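Local coordinates for SusD family protein (Bacteroides uniformis, PDB 7KV1) that probably binds beta-glucans at the surface of a gut Bacteroides cell, as a SusD-family protein with tetratricopeptide-repeat character, at residues G66-L71 and D332-M337; F82-A87 and Q93-L98; N319-P322 and G326-K329; Q345-Q350 and D355-V360. All blocks are in the same frame, centred on the assembly; numbering follows the deposited sequence.

Interaction 1 (G66-L71 and D332-M337)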
loop_
_atom_site.group_PDB
_atom_site.type_symbol
_atom_site.label_atom_id
_atom_site.label_comp_id
_atom_site.label_asym_id
_atom_site.label_seq_id
_atom_site.Cartn_x
_atom_site.Cartn_y
_atom_site.Cartn_z
ATOM N N GLY A 66 5.373 1.215 -19.345
ATOM C CA GLY A 66 5.183 2.429 -20.163
ATOM C C GLY A 66 5.864 3.641 -19.545
ATOM O O GLY A 66 6.497 4.415 -20.284
ATOM N N GLN A 67 5.726 3.819 -18.232
ATOM C CA GLN A 67 6.335 4.938 -17.480
ATOM C C GLN A 67 6.529 4.503 -16.024
ATOM O O GLN A 67 5.839 3.570 -15.587
ATOM C CB GLN A 67 5.447 6.178 -17.598
ATOM C CG GLN A 67 6.189 7.479 -17.331
ATOM C CD GLN A 67 5.597 8.646 -18.083
ATOM O OE1 GLN A 67 4.444 8.626 -18.516
ATOM N NE2 GLN A 67 6.393 9.692 -18.229
ATOM N N TYR A 68 7.430 5.175 -15.306
ATOM C CA TYR A 68 7.802 4.863 -13.902
ATOM C C TYR A 68 6.637 5.208 -12.953
ATOM O O TYR A 68 5.985 6.248 -13.080
ATOM C CB TYR A 68 9.135 5.530 -13.557
ATOM C CG TYR A 68 10.312 4.852 -14.221
ATOM C CD1 TYR A 68 10.587 3.516 -13.969
ATOM C CD2 TYR A 68 11.112 5.513 -15.139
ATOM C CE1 TYR A 68 11.641 2.861 -14.585
ATOM C CE2 TYR A 68 12.176 4.875 -15.761
ATOM C CZ TYR A 68 12.443 3.543 -15.483
ATOM O OH TYR A 68 13.484 2.881 -16.068
ATOM N N ASN A 69 6.415 4.333 -11.976
ATOM C CA ASN A 69 5.296 4.449 -11.007
ATOM C C ASN A 69 5.681 3.714 -9.716
ATOM O O ASN A 69 6.706 3.003 -9.729
ATOM C CB ASN A 69 4.008 3.914 -11.627
ATOM C CG ASN A 69 2.801 4.244 -10.777
ATOM O OD1 ASN A 69 2.804 5.238 -10.045
ATOM N ND2 ASN A 69 1.775 3.415 -10.852
ATOM N N ALA A 70 4.911 3.897 -8.636
ATOM C CA ALA A 70 5.148 3.233 -7.338
ATOM C C ALA A 70 3.829 3.182 -6.567
ATOM O O ALA A 70 3.065 4.159 -6.608
ATOM C CB ALA A 70 6.220 3.965 -6.574
ATOM N N LEU A 71 3.580 2.079 -5.881
ATOM C CA LEU A 71 2.301 1.854 -5.155
ATOM C C LEU A 71 2.178 2.881 -4.022
ATOM O O LEU A 71 1.027 3.264 -3.709
ATOM C CB LEU A 71 2.272 0.417 -4.623
ATOM C CG LEU A 71 2.181 -0.660 -5.713
ATOM C CD1 LEU A 71 2.220 -2.052 -5.114
ATOM C CD2 LEU A 71 0.913 -0.483 -6.539
ATOM N N ASP A 332 20.663 10.582 -10.371
ATOM C CA ASP A 332 19.374 11.171 -10.798
ATOM C C ASP A 332 18.431 11.259 -9.593
ATOM O O ASP A 332 18.304 10.257 -8.836
ATOM C CB ASP A 332 18.709 10.342 -11.893
ATOM C CG ASP A 332 19.007 10.852 -13.292
ATOM O OD1 ASP A 332 20.205 11.029 -13.603
ATOM O OD2 ASP A 332 18.041 11.071 -14.053
ATOM N N GLY A 333 17.778 12.395 -9.457
ATOM C CA GLY A 333 16.657 12.589 -8.526
ATOM C C GLY A 333 15.606 13.417 -9.217
ATOM O O GLY A 333 15.941 14.490 -9.726
ATOM N N TRP A 334 14.369 12.930 -9.287
ATOM C CA TRP A 334 13.324 13.572 -10.119
ATOM C C TRP A 334 12.417 14.496 -9.301
ATOM O O TRP A 334 11.611 15.190 -9.914
ATOM C CB TRP A 334 12.555 12.513 -10.877
ATOM C CG TRP A 334 13.433 11.795 -11.854
ATOM C CD1 TRP A 334 14.739 12.066 -12.169
ATOM C CD2 TRP A 334 13.044 10.685 -12.676
ATOM N NE1 TRP A 334 15.190 11.153 -13.087
ATOM C CE2 TRP A 334 14.173 10.315 -13.432
ATOM C CE3 TRP A 334 11.868 9.956 -12.819
ATOM C CZ2 TRP A 334 14.147 9.261 -14.337
ATOM C CZ3 TRP A 334 11.841 8.903 -13.702
ATOM C CH2 TRP A 334 12.963 8.578 -14.464
ATOM N N GLY A 335 12.603 14.556 -7.989
ATOM C CA GLY A 335 11.939 15.595 -7.186
ATOM C C GLY A 335 10.434 15.385 -7.072
ATOM O O GLY A 335 9.752 16.356 -6.776
ATOM N N PHE A 336 9.935 14.167 -7.245
ATOM C CA PHE A 336 8.534 13.835 -6.878
ATOM C C PHE A 336 8.411 13.595 -5.370
ATOM O O PHE A 336 9.423 13.308 -4.715
ATOM C CB PHE A 336 8.022 12.627 -7.636
ATOM C CG PHE A 336 7.883 12.901 -9.101
ATOM C CD1 PHE A 336 6.805 13.631 -9.567
ATOM C CD2 PHE A 336 8.832 12.433 -9.996
ATOM C CE1 PHE A 336 6.666 13.869 -10.923
ATOM C CE2 PHE A 336 8.706 12.714 -11.351
ATOM C CZ PHE A 336 7.630 13.432 -11.804
ATOM N N MET A 337 7.188 13.752 -4.842
ATOM C CA MET A 337 6.849 13.531 -3.415
ATOM C C MET A 337 7.731 14.365 -2.494
ATOM O O MET A 337 8.243 13.837 -1.502
ATOM C CB MET A 337 6.990 12.056 -3.045
ATOM C CG MET A 337 6.086 11.165 -3.871
ATOM S SD MET A 337 4.481 10.921 -3.069
ATOM C CE MET A 337 4.956 9.705 -1.844
#

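Interaction 2 (F82-A87 and Q93-L98)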
loop_
_atom_site.group_PDB
_atom_site.type_symbol
_atom_site.label_atom_id
_atom_site.label_comp_id
_atom_site.label_asym_id
_atom_site.label_seq_id
_atom_site.Cartn_x
_atom_site.Cartn_y
_atom_site.Cartn_z
ATOM N N PHE A 82 2.164 14.647 1.291
ATOM C CA PHE A 82 3.184 15.023 0.271
ATOM C C PHE A 82 2.599 16.033 -0.705
ATOM O O PHE A 82 1.387 16.113 -0.870
ATOM C CB PHE A 82 3.630 13.798 -0.533
ATOM C CG PHE A 82 4.387 12.801 0.302
ATOM C CD1 PHE A 82 5.759 12.953 0.497
ATOM C CD2 PHE A 82 3.712 11.795 0.989
ATOM C CE1 PHE A 82 6.451 12.081 1.317
ATOM C CE2 PHE A 82 4.422 10.899 1.771
ATOM C CZ PHE A 82 5.781 11.054 1.955
ATOM N N TRP A 83 3.483 16.691 -1.441
ATOM C CA TRP A 83 3.138 17.336 -2.723
ATOM C C TRP A 83 3.542 16.346 -3.820
ATOM O O TRP A 83 4.331 15.417 -3.544
ATOM C CB TRP A 83 3.848 18.682 -2.861
ATOM C CG TRP A 83 3.664 19.644 -1.737
ATOM C CD1 TRP A 83 4.652 20.177 -0.973
ATOM C CD2 TRP A 83 2.424 20.231 -1.275
ATOM N NE1 TRP A 83 4.125 21.063 -0.084
ATOM C CE2 TRP A 83 2.762 21.106 -0.215
ATOM C CE3 TRP A 83 1.073 20.075 -1.617
ATOM C CZ2 TRP A 83 1.809 21.829 0.503
ATOM C CZ3 TRP A 83 0.125 20.803 -0.924
ATOM C CH2 TRP A 83 0.492 21.672 0.116
ATOM N N VAL A 84 3.002 16.509 -5.010
ATOM C CA VAL A 84 3.346 15.627 -6.151
ATOM C C VAL A 84 4.777 15.953 -6.612
ATOM O O VAL A 84 5.541 14.997 -6.824
ATOM C CB VAL A 84 2.317 15.752 -7.277
ATOM C CG1 VAL A 84 2.774 15.019 -8.531
ATOM C CG2 VAL A 84 0.989 15.191 -6.797
ATOM N N GLY A 85 5.104 17.230 -6.782
ATOM C CA GLY A 85 6.446 17.652 -7.225
ATOM C C GLY A 85 6.681 17.394 -8.708
ATOM O O GLY A 85 5.740 17.592 -9.524
ATOM N N GLY A 86 7.876 16.933 -9.059
ATOM C CA GLY A 86 8.338 16.857 -10.460
ATOM C C GLY A 86 8.820 18.201 -10.959
ATOM O O GLY A 86 8.911 19.156 -10.141
ATOM N N ALA A 87 9.135 18.295 -12.253
ATOM C CA ALA A 87 9.744 19.503 -12.860
ATOM C C ALA A 87 8.741 20.653 -12.778
ATOM O O ALA A 87 9.147 21.735 -12.389
ATOM C CB ALA A 87 10.171 19.235 -14.288
ATOM N N GLN A 93 1.493 14.791 -15.204
ATOM C CA GLN A 93 0.247 15.571 -15.137
ATOM C C GLN A 93 -0.873 14.723 -14.487
ATOM O O GLN A 93 -1.656 15.283 -13.704
ATOM C CB GLN A 93 -0.072 16.042 -16.549
ATOM C CG GLN A 93 -1.450 16.654 -16.684
ATOM C CD GLN A 93 -1.566 17.280 -18.051
ATOM O OE1 GLN A 93 -1.050 18.363 -18.257
ATOM N NE2 GLN A 93 -2.178 16.569 -18.991
ATOM N N ASN A 94 -0.946 13.422 -14.772
ATOM C CA ASN A 94 -2.023 12.549 -14.216
ATOM C C ASN A 94 -1.937 12.589 -12.688
ATOM O O ASN A 94 -2.997 12.740 -12.036
ATOM C CB ASN A 94 -1.977 11.133 -14.793
ATOM C CG ASN A 94 -0.685 10.403 -14.523
ATOM O OD1 ASN A 94 0.381 11.014 -14.529
ATOM N ND2 ASN A 94 -0.791 9.127 -14.176
ATOM N N TRP A 95 -0.727 12.520 -12.125
ATOM C CA TRP A 95 -0.544 12.569 -10.651
ATOM C C TRP A 95 -1.000 13.933 -10.118
ATOM O O TRP A 95 -1.743 13.950 -9.100
ATOM C CB TRP A 95 0.882 12.288 -10.218
ATOM C CG TRP A 95 1.382 10.904 -10.471
ATOM C CD1 TRP A 95 0.697 9.813 -10.923
ATOM C CD2 TRP A 95 2.754 10.502 -10.328
ATOM N NE1 TRP A 95 1.548 8.737 -11.037
ATOM C CE2 TRP A 95 2.813 9.130 -10.647
ATOM C CE3 TRP A 95 3.912 11.155 -9.897
ATOM C CZ2 TRP A 95 4.013 8.424 -10.617
ATOM C CZ3 TRP A 95 5.096 10.448 -9.865
ATOM C CH2 TRP A 95 5.135 9.095 -10.187
ATOM N N HIS A 96 -0.618 15.039 -10.777
ATOM C CA HIS A 96 -1.044 16.398 -10.349
ATOM C C HIS A 96 -2.573 16.479 -10.383
ATOM O O HIS A 96 -3.158 17.068 -9.470
ATOM C CB HIS A 96 -0.391 17.489 -11.189
ATOM C CG HIS A 96 1.062 17.637 -10.880
ATOM N ND1 HIS A 96 1.508 18.347 -9.786
ATOM C CD2 HIS A 96 2.153 17.115 -11.452
ATOM C CE1 HIS A 96 2.819 18.295 -9.729
ATOM N NE2 HIS A 96 3.242 17.538 -10.713
ATOM N N MET A 97 -3.203 15.932 -11.399
ATOM C CA MET A 97 -4.679 16.052 -11.550
ATOM C C MET A 97 -5.413 15.170 -10.502
ATOM O O MET A 97 -6.428 15.615 -9.995
ATOM C CB MET A 97 -5.082 15.729 -12.987
ATOM C CG MET A 97 -4.641 16.851 -13.938
ATOM S SD MET A 97 -4.955 16.513 -15.664
ATOM C CE MET A 97 -6.715 16.822 -15.711
ATOM N N LEU A 98 -4.916 13.981 -10.199
ATOM C CA LEU A 98 -5.455 13.087 -9.143
ATOM C C LEU A 98 -5.349 13.810 -7.809
ATOM O O LEU A 98 -6.312 13.793 -7.035
ATOM C CB LEU A 98 -4.659 11.774 -9.151
ATOM C CG LEU A 98 -5.019 10.851 -10.320
ATOM C CD1 LEU A 98 -3.903 9.881 -10.632
ATOM C CD2 LEU A 98 -6.325 10.114 -10.035
#

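Interaction 3 (N319-P322 and G326-K329)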
loop_
_atom_site.group_PDB
_atom_site.type_symbol
_atom_site.label_atom_id
_atom_site.label_comp_id
_atom_site.label_asym_id
_atom_site.label_seq_id
_atom_site.Cartn_x
_atom_site.Cartn_y
_atom_site.Cartn_z
ATOM N N ASN A 319 16.738 16.722 -7.183
ATOM C CA ASN A 319 17.384 16.838 -8.503
ATOM C C ASN A 319 18.730 17.567 -8.406
ATOM O O ASN A 319 18.814 18.560 -7.670
ATOM C CB ASN A 319 16.475 17.611 -9.456
ATOM C CG ASN A 319 16.990 17.573 -10.879
ATOM O OD1 ASN A 319 17.605 18.528 -11.332
ATOM N ND2 ASN A 319 16.749 16.472 -11.561
ATOM N N SER A 320 19.727 17.113 -9.171
ATOM C CA SER A 320 21.085 17.727 -9.279
ATOM C C SER A 320 21.639 17.909 -7.871
ATOM O O SER A 320 22.111 19.019 -7.537
ATOM C CB SER A 320 21.052 19.047 -10.043
ATOM O OG SER A 320 20.319 18.928 -11.269
ATOM N N PHE A 321 21.481 16.895 -7.034
ATOM C CA PHE A 321 21.890 16.949 -5.614
ATOM C C PHE A 321 23.413 17.047 -5.559
ATOM O O PHE A 321 24.076 16.213 -6.153
ATOM C CB PHE A 321 21.392 15.690 -4.903
ATOM C CG PHE A 321 21.621 15.646 -3.407
ATOM C CD1 PHE A 321 21.079 16.606 -2.571
ATOM C CD2 PHE A 321 22.350 14.617 -2.836
ATOM C CE1 PHE A 321 21.267 16.540 -1.197
ATOM C CE2 PHE A 321 22.571 14.568 -1.464
ATOM C CZ PHE A 321 22.009 15.522 -0.645
ATOM N N PRO A 322 24.030 17.988 -4.816
ATOM C CA PRO A 322 25.496 18.068 -4.778
ATOM C C PRO A 322 26.179 16.875 -4.085
ATOM O O PRO A 322 27.358 16.747 -4.156
ATOM C CB PRO A 322 25.782 19.371 -4.012
ATOM C CG PRO A 322 24.522 19.602 -3.175
ATOM C CD PRO A 322 23.384 19.045 -4.022
ATOM N N GLY A 326 26.179 9.433 1.986
ATOM C CA GLY A 326 25.588 8.160 1.529
ATOM C C GLY A 326 25.183 8.166 0.066
ATOM O O GLY A 326 24.956 7.064 -0.483
ATOM N N TRP A 327 25.089 9.339 -0.565
ATOM C CA TRP A 327 24.640 9.436 -1.982
ATOM C C TRP A 327 25.488 10.453 -2.742
ATOM O O TRP A 327 25.456 11.640 -2.387
ATOM C CB TRP A 327 23.148 9.777 -2.035
ATOM C CG TRP A 327 22.465 9.536 -3.347
ATOM C CD1 TRP A 327 22.549 8.441 -4.157
ATOM C CD2 TRP A 327 21.493 10.405 -3.949
ATOM N NE1 TRP A 327 21.731 8.595 -5.247
ATOM C CE2 TRP A 327 21.075 9.791 -5.140
ATOM C CE3 TRP A 327 20.977 11.659 -3.609
ATOM C CZ2 TRP A 327 20.126 10.371 -5.959
ATOM C CZ3 TRP A 327 20.045 12.235 -4.429
ATOM C CH2 TRP A 327 19.625 11.592 -5.581
ATOM N N SER A 328 26.168 9.990 -3.795
ATOM C CA SER A 328 27.159 10.784 -4.575
ATOM C C SER A 328 26.479 11.814 -5.482
ATOM O O SER A 328 25.345 11.553 -6.000
ATOM C CB SER A 328 28.031 9.870 -5.386
ATOM O OG SER A 328 28.749 9.005 -4.524
ATOM N N LYS A 329 27.186 12.914 -5.736
ATOM C CA LYS A 329 26.877 13.870 -6.826
ATOM C C LYS A 329 26.757 13.070 -8.137
ATOM O O LYS A 329 27.409 12.019 -8.221
ATOM C CB LYS A 329 27.973 14.943 -6.877
ATOM C CG LYS A 329 27.571 16.210 -7.611
ATOM C CD LYS A 329 28.632 17.283 -7.687
ATOM C CE LYS A 329 28.026 18.621 -8.056
ATOM N NZ LYS A 329 28.957 19.430 -8.870
#

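Interaction 4 (Q345-Q350 and D355-V360)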
loop_
_atom_site.group_PDB
_atom_site.type_symbol
_atom_site.label_atom_id
_atom_site.label_comp_id
_atom_site.label_asym_id
_atom_site.label_seq_id
_atom_site.Cartn_x
_atom_site.Cartn_y
_atom_site.Cartn_z
ATOM N N GLN A 345 6.152 18.785 10.822
ATOM C CA GLN A 345 5.767 19.501 12.085
ATOM C C GLN A 345 4.751 18.718 12.935
ATOM O O GLN A 345 4.648 19.014 14.134
ATOM C CB GLN A 345 5.212 20.892 11.762
ATOM C CG GLN A 345 6.253 21.796 11.138
ATOM C CD GLN A 345 5.683 23.133 10.729
ATOM O OE1 GLN A 345 4.509 23.271 10.391
ATOM N NE2 GLN A 345 6.542 24.129 10.735
ATOM N N MET A 346 4.078 17.686 12.422
ATOM C CA MET A 346 3.059 16.957 13.238
ATOM C C MET A 346 3.764 16.065 14.266
ATOM O O MET A 346 3.122 15.663 15.231
ATOM C CB MET A 346 2.120 16.116 12.363
ATOM C CG MET A 346 2.754 14.841 11.815
ATOM S SD MET A 346 1.665 14.122 10.538
ATOM C CE MET A 346 2.636 12.694 10.066
ATOM N N PHE A 347 5.047 15.734 14.080
ATOM C CA PHE A 347 5.767 14.866 15.031
ATOM C C PHE A 347 6.229 15.689 16.234
ATOM O O PHE A 347 6.749 16.827 16.047
ATOM C CB PHE A 347 6.941 14.165 14.342
ATOM C CG PHE A 347 6.581 13.146 13.282
ATOM C CD1 PHE A 347 6.330 11.829 13.615
ATOM C CD2 PHE A 347 6.667 13.471 11.941
ATOM C CE1 PHE A 347 6.075 10.885 12.640
ATOM C CE2 PHE A 347 6.390 12.531 10.964
ATOM C CZ PHE A 347 6.068 11.246 11.314
ATOM N N SER A 348 6.150 15.118 17.440
ATOM C CA SER A 348 6.858 15.709 18.606
ATOM C C SER A 348 8.370 15.502 18.433
ATOM O O SER A 348 8.772 14.518 17.792
ATOM C CB SER A 348 6.343 15.178 19.910
ATOM O OG SER A 348 6.621 13.799 20.028
ATOM N N GLU A 349 9.185 16.372 19.040
ATOM C CA GLU A 349 10.672 16.275 19.087
ATOM C C GLU A 349 11.105 14.905 19.625
ATOM O O GLU A 349 12.117 14.392 19.140
ATOM C CB GLU A 349 11.256 17.404 19.952
ATOM N N GLN A 350 10.363 14.332 20.578
ATOM C CA GLN A 350 10.645 13.008 21.205
ATOM C C GLN A 350 10.281 11.839 20.259
ATOM O O GLN A 350 10.741 10.720 20.527
ATOM C CB GLN A 350 9.873 12.853 22.517
ATOM N N ASP A 355 12.789 11.537 12.541
ATOM C CA ASP A 355 14.066 11.515 11.775
ATOM C C ASP A 355 14.104 10.293 10.831
ATOM O O ASP A 355 14.706 10.411 9.767
ATOM C CB ASP A 355 15.263 11.649 12.712
ATOM C CG ASP A 355 15.383 13.019 13.380
ATOM O OD1 ASP A 355 14.631 14.001 13.003
ATOM O OD2 ASP A 355 16.197 13.092 14.295
ATOM N N ALA A 356 13.415 9.191 11.117
ATOM C CA ALA A 356 13.379 8.019 10.199
ATOM C C ALA A 356 12.415 8.274 9.034
ATOM O O ALA A 356 12.446 7.491 8.056
ATOM C CB ALA A 356 12.948 6.765 10.908
ATOM N N THR A 357 11.570 9.283 9.142
ATOM C CA THR A 357 10.487 9.545 8.142
ATOM C C THR A 357 10.930 10.676 7.215
ATOM O O THR A 357 10.680 10.605 6.000
ATOM C CB THR A 357 9.162 9.828 8.864
ATOM O OG1 THR A 357 8.774 8.643 9.563
ATOM C CG2 THR A 357 8.076 10.240 7.905
ATOM N N CYS A 358 11.535 11.704 7.794
ATOM C CA CYS A 358 11.748 13.018 7.166
ATOM C C CYS A 358 13.238 13.198 6.915
ATOM O O CYS A 358 13.996 13.297 7.891
ATOM C CB CYS A 358 11.206 14.140 8.043
ATOM S SG CYS A 358 9.484 13.911 8.555
ATOM N N TRP A 359 13.647 13.217 5.653
ATOM C CA TRP A 359 15.023 13.598 5.249
ATOM C C TRP A 359 15.045 15.102 5.023
ATOM O O TRP A 359 14.443 15.555 4.037
ATOM C CB TRP A 359 15.433 12.814 4.015
ATOM C CG TRP A 359 16.738 13.230 3.422
ATOM C CD1 TRP A 359 17.773 13.889 4.033
ATOM C CD2 TRP A 359 17.155 12.956 2.077
ATOM N NE1 TRP A 359 18.813 14.033 3.156
ATOM C CE2 TRP A 359 18.463 13.461 1.950
ATOM C CE3 TRP A 359 16.549 12.331 0.982
ATOM C CZ2 TRP A 359 19.142 13.407 0.738
ATOM C CZ3 TRP A 359 17.239 12.237 -0.206
ATOM C CH2 TRP A 359 18.526 12.761 -0.314
ATOM N N VAL A 360 15.602 15.854 5.970
ATOM C CA VAL A 360 15.592 17.338 5.938
ATOM C C VAL A 360 16.935 17.757 5.347
ATOM O O VAL A 360 17.978 17.370 5.910
ATOM C CB VAL A 360 15.393 17.967 7.325
ATOM C CG1 VAL A 360 15.520 19.486 7.262
ATOM C CG2 VAL A 360 14.060 17.576 7.948
#

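Interaction 1 (G66-L71 and D332-M337)
Tyr68 and Trp334 meet from two irregular loops, and their CA atoms, the nearest pair between 66-71 and 332-337, are still 11.0 Å apart, so the gap is bridged by ring atoms and not by backbone. Both side chains point across it. Tyr68 brings one corner of its ring, CD2, to 3.6 Å from Trp334 CH2, and the same carbon lies 3.8 Å from Trp334 CZ3. The phenol thus meets the far rim of the six-membered indole ring, close to the indole plane. The two ring planes are inclined at 57° with centroids 5.8 Å apart, a slanted meeting that is neither a stack nor a T.

With Trp334 CG anti to its own carbonyl carbon (chi1 -64°), the indole is carried across toward Tyr68. At its other end Trp334 NE1 donates a nearly straight bond of 3.0 Å (176°) to the anti lone pair of Asp332 OD2, which sits in the ring plane. The bond is consistent with limiting rotation of the indole, whose opposite rim meets Tyr68. Asp332 also bonds through OD1 to Gln395.

The pair joins remote parts of the chain at the surface beside helix 312-315: Tyr68 and Trp334 both rest on Leu315, Trp334 also touches Thr314, and Ala70 is the N-cap residue of helix 71-76.

Interaction 2 (F82-A87 and Q93-L98)
Val84 reaches from its loop to the first turn of helix 93-99, where it meets both Trp95 and His96. Val84 CB already lies 3.6 Å from CE1 of His96. From there the branches part. Val84 CG1, anti to the backbone N (chi1 171°), sits over the middle of the His96 imidazole in a CH-pi contact, 3.5 Å from the ring centroid and 15° off the normal; Val84 CG1 also lies 3.7 Å from Trp95 CB, close to the indole plane at its edge. Val84 CG2 turns to the helix backbone instead, 3.8 Å from Trp95 O.

The histidine that offers its face to Val84 uses its edge for Gly85. His96 NE2 donates to Gly85 O, in the ring plane at 2.8 Å, but the bond is bent to 123° and therefore weak. With a leucine in place of His96, Gly85 O is likely to lose this donor and Val84 CG1 the flat ring beneath it.

Gly85 has a positive phi, which favours glycine, and its N is held by Gln372. This is a loop folded back upon the helix that follows it, with one aromatic ring serving both an apolar and a polar neighbour, within the largely helical fold of a SusD-type protein.

Interaction 3 (N319-P322 and G326-K329)
Ser320 OG donates to Asn319 OD1 over 2.7 Å, a bond within 319-322, from a position 53° out of the carbonyl plane and so away from the oxygen's lone pairs. The bond lies just ahead of Phe321, in a loop reversal of the SusD family region, where the long loop between helices 312-315 and 341-345 doubles back on itself. The segments 319-322 and 326-329 are the two limbs of this irregular, hairpin-like turn, with only three residues between them and the CA atoms of Pro322 and Lys329 4.9 Å apart.

Phe321 and Trp327 meet between the limbs. The phenylalanine CG is anti to its own N (chi1 -175°), which swings the ring toward the indole. CD2 of Phe321 comes to 3.4 Å from CE3 of Trp327, and CB of Phe321 lies 3.7 Å from Trp327 CZ3. The planes differ by only 25°, yet the rings have slid so far apart that they barely overlap, with the Phe321 centroid 5.5 Å from that of the six-membered ring of Trp327. Loss of the ring from beside Trp327 CE3, as with an alanine at Phe321, would probably open a gap between the limbs and towards Trp359.

The indole has its own polar hold, since NE1 of Trp327 bonds to Tyr399 OH, while Arg382 and Pro383 pack against its ring. No hydrogen bond joins the two limbs. The lysine chain, straight as far as CE and bent at its end, runs alongside the proline carbonyl, Lys329 CB 3.3 Å and CG 3.5 Å from Pro322 O.

Interaction 4 (Q345-Q350 and D355-V360)
A helix-to-strand junction, where helix 353-357 passes directly into strand 358-360 of a two-stranded antiparallel sheet, presents Thr357 and Cys358 to the ring of Phe347. The phenylalanine comes from the loop after helix 341-345, and all three residues are buried. Only the far end of its ring does the touching. CZ of Phe347 lies 4.1 Å from Thr357 CG2, and CE2 of Phe347 is 4.2 Å from Cys358 SG. The phenylalanine and threonine side chains cross at about a right angle, and both the methyl and the sulfur approach the ring obliquely.

Cys358 is the first residue to leave helical geometry, and its sulfur makes a Cys sulfur-aromatic contact, 5.2 Å from the ring centroid and 57° off the normal. The threonine divides its branches between two tasks. With CG2 anti to the backbone N, the methyl is presented to the ring, while OG1 (chi1 -65°) is turned back along the helix to bond with Arg353 O. Thr357 OG1 also comes within 4.1 Å of Phe347 CZ, so the ring lies beside a polar group whose hydrogen bond is made to the helix backbone.

Other elements surround the three. Leu460 of helix 451-461 packs on Phe347, as do Arg353 and Arg354, while Phe272 touches Thr357 and Met339 touches Cys358.

No hydrogen bond crosses between 345-350 and 355-360. With separations this wide and a slanted sulfur, the attraction is probably mostly dispersion and burial, gentle and weakly directional.

How the interactions relate
The contacts run in the order 2, 1, 3, 4, each touching the next. Interaction 2 meets interaction 1 through backbone, with probable hydrogen bonds from Met337 N to Val84 O (2.9 Å) and from Gly86 N to Gly335 O (3.0 Å); their centres are about 10 Å apart. Segment 332-337 also reaches interaction 3, where Asn319 ND2 probably bonds to Gly333 O at 2.8 Å. Interaction 3 in turn touches interaction 4, Phe321 CZ packing 3.8 Å from Trp359 CZ2, although their centres are about 22 Å apart. Interactions 2 and 4 do not touch, their nearest atoms being about 6 Å apart. The cobalt hexammine pocket, built from Leu260, Ile261, Ser263, Pro264, Phe266, Arg267 and Tyr408, includes none of these segments.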